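PDB 3CMN: putative hydrolase from Chloroflexus aurantiacus J-10-fl, which is probably a zincin-like metallopeptidase, a metal-dependent enzyme that would hydrolyse peptide bonds. Local coordinates for residues E265-H270 against S337-R342. Numbering follows the deposited sequence.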
loop_
_atom_site.group_PDB
_atom_site.type_symbol
_atom_site.label_atom_id
_atom_site.label_comp_id
_atom_site.label_asym_id
_atom_site.label_seq_id
_atom_site.Cartn_x
_atom_site.Cartn_y
_atom_site.Cartn_z
ATOM N N GLU A 265 -4.377 3.559 5.237
ATOM C CA GLU A 265 -3.298 4.555 5.241
ATOM C C GLU A 265 -3.257 5.337 6.546
ATOM O O GLU A 265 -2.193 5.498 7.148
ATOM C CB GLU A 265 -3.447 5.542 4.076
ATOM C CG GLU A 265 -3.211 4.929 2.703
ATOM C CD GLU A 265 -1.839 4.287 2.580
ATOM O OE1 GLU A 265 -0.831 5.005 2.768
ATOM O OE2 GLU A 265 -1.771 3.067 2.300
ATOM N N GLY A 266 -4.422 5.813 6.974
ATOM C CA GLY A 266 -4.521 6.572 8.207
ATOM C C GLY A 266 -4.150 5.768 9.438
ATOM O O GLY A 266 -3.431 6.251 10.313
ATOM N N TYR A 267 -4.630 4.535 9.519
ATOM C CA TYR A 267 -4.303 3.707 10.667
ATOM C C TYR A 267 -2.820 3.371 10.604
ATOM O O TYR A 267 -2.140 3.315 11.629
ATOM C CB TYR A 267 -5.110 2.410 10.660
ATOM C CG TYR A 267 -5.390 1.907 12.054
ATOM C CD1 TYR A 267 -6.615 2.167 12.668
ATOM C CD2 TYR A 267 -4.424 1.205 12.777
ATOM C CE1 TYR A 267 -6.880 1.746 13.962
ATOM C CE2 TYR A 267 -4.676 0.775 14.082
ATOM C CZ TYR A 267 -5.917 1.052 14.672
ATOM O OH TYR A 267 -6.210 0.647 15.967
ATOM N N GLY A 268 -2.327 3.139 9.391
ATOM C CA GLY A 268 -0.924 2.818 9.217
ATOM C C GLY A 268 -0.051 4.003 9.577
ATOM O O GLY A 268 1.016 3.831 10.163
ATOM N N ASN A 269 -0.501 5.209 9.233
ATOM C CA ASN A 269 0.267 6.411 9.541
ATOM C C ASN A 269 0.210 6.711 11.035
ATOM O O ASN A 269 1.058 7.427 11.564
ATOM C CB ASN A 269 -0.247 7.623 8.748
ATOM C CG ASN A 269 0.142 7.570 7.266
ATOM O OD1 ASN A 269 1.241 7.126 6.914
ATOM N ND2 ASN A 269 -0.754 8.037 6.396
ATOM N N HIS A 270 -0.789 6.160 11.714
ATOM C CA HIS A 270 -0.928 6.377 13.141
ATOM C C HIS A 270 0.047 5.487 13.898
ATOM O O HIS A 270 0.649 5.900 14.890
ATOM C CB HIS A 270 -2.344 6.056 13.606
ATOM C CG HIS A 270 -2.543 6.269 15.071
ATOM N ND1 HIS A 270 -2.766 7.516 15.617
ATOM C CD2 HIS A 270 -2.483 5.405 16.111
ATOM C CE1 HIS A 270 -2.835 7.410 16.931
ATOM N NE2 HIS A 270 -2.665 6.140 17.256
ATOM N N SER A 337 -9.217 0.348 17.657
ATOM C CA SER A 337 -8.866 -0.937 17.064
ATOM C C SER A 337 -10.106 -1.735 16.652
ATOM O O SER A 337 -9.999 -2.750 15.959
ATOM C CB SER A 337 -8.038 -1.774 18.038
ATOM O OG SER A 337 -8.851 -2.321 19.059
ATOM N N ARG A 338 -11.276 -1.276 17.078
ATOM C CA ARG A 338 -12.525 -1.950 16.749
ATOM C C ARG A 338 -12.812 -1.932 15.250
ATOM O O ARG A 338 -13.593 -2.742 14.741
ATOM C CB ARG A 338 -13.688 -1.302 17.494
ATOM C CG ARG A 338 -13.695 -1.597 18.970
ATOM C CD ARG A 338 -14.879 -0.925 19.591
ATOM N NE ARG A 338 -14.925 -1.119 21.029
ATOM C CZ ARG A 338 -15.919 -0.683 21.794
ATOM N NH1 ARG A 338 -16.938 -0.036 21.240
ATOM N NH2 ARG A 338 -15.891 -0.886 23.104
ATOM N N VAL A 339 -12.178 -1.004 14.546
ATOM C CA VAL A 339 -12.369 -0.902 13.109
ATOM C C VAL A 339 -11.871 -2.185 12.406
ATOM O O VAL A 339 -12.271 -2.466 11.283
ATOM C CB VAL A 339 -11.624 0.359 12.559
ATOM C CG1 VAL A 339 -10.103 0.107 12.475
ATOM C CG2 VAL A 339 -12.201 0.763 11.226
ATOM N N TRP A 340 -11.024 -2.964 13.093
ATOM C CA TRP A 340 -10.437 -4.206 12.553
ATOM C C TRP A 340 -11.196 -5.499 12.876
ATOM O O TRP A 340 -10.728 -6.591 12.547
ATOM C CB TRP A 340 -8.996 -4.394 13.067
ATOM C CG TRP A 340 -8.017 -3.356 12.623
ATOM C CD1 TRP A 340 -7.293 -2.515 13.425
ATOM C CD2 TRP A 340 -7.663 -3.025 11.271
ATOM N NE1 TRP A 340 -6.518 -1.678 12.657
ATOM C CE2 TRP A 340 -6.725 -1.967 11.332
ATOM C CE3 TRP A 340 -8.050 -3.516 10.012
ATOM C CZ2 TRP A 340 -6.168 -1.389 10.187
ATOM C CZ3 TRP A 340 -7.495 -2.940 8.870
ATOM C CH2 TRP A 340 -6.565 -1.884 8.968
ATOM N N GLU A 341 -12.339 -5.390 13.542
ATOM C CA GLU A 341 -13.100 -6.580 13.898
ATOM C C GLU A 341 -13.894 -7.158 12.746
ATOM O O GLU A 341 -14.094 -8.365 12.682
ATOM C CB GLU A 341 -14.046 -6.277 15.056
ATOM C CG GLU A 341 -13.324 -5.884 16.329
ATOM C CD GLU A 341 -14.262 -5.453 17.433
ATOM O OE1 GLU A 341 -15.032 -4.496 17.225
ATOM O OE2 GLU A 341 -14.230 -6.072 18.516
ATOM N N ARG A 342 -14.329 -6.294 11.831
ATOM C CA ARG A 342 -15.140 -6.713 10.694
ATOM C C ARG A 342 -15.297 -5.570 9.677
ATOM O O ARG A 342 -15.087 -4.403 10.008
ATOM C CB ARG A 342 -16.521 -7.149 11.208
ATOM C CG ARG A 342 -17.353 -6.018 11.839
ATOM C CD ARG A 342 -18.650 -6.523 12.518
ATOM N NE ARG A 342 -18.374 -7.430 13.631
ATOM C CZ ARG A 342 -18.224 -8.750 13.519
ATOM N NH1 ARG A 342 -18.339 -9.341 12.339
ATOM N NH2 ARG A 342 -17.915 -9.478 14.589
#
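One face of the Tyr267 ring receives the edge of the Trp340 indole. Trp340 NE1 lies over the ring centre, 3.3 Å above the plane. At the edge of the indole lies Tyr267, with CD2 in the indole plane, while Val339 CG1 covers one indole face near its rim. This is a T-shaped (edge-to-face) stack. The Tyr267 ring and the five-membered ring of Trp340 have centroids 4.4 Å apart and planes at 73°. With NE1 over the ring centre, the indole N-H edge meets the pi cloud of the phenol ring. No conventional hydrogen bond joins the two segments.

The stack joins helix 248-279 to the short 3-10 turn after helix 333-336 in this mostly helical, zincin-like protein. A backbone hydrogen bond from Trp340 N to Ser337 O closes the turn. Trp340 CG is anti to its own carbonyl carbon (chi1 -64°), and the benzo side of the indole runs back along Tyr267, with CZ2 3.9 Å from Tyr267 CG. Val339 approaches the phenol obliquely, with CG1 3.9 Å from Tyr267 CE1.

Both aromatic residues also touch Glu191 on helix 174-193, which carries an HExxH pattern consistent with a zincin metal site; no metal is bound to it here. Another ring, that of Tyr195, stacks on Trp340. Ser337 OG is hydrogen-bonded to Gln334 O. At the far end of the phenol, Tyr267 OH rests 3.3 Å from Ser337 CA.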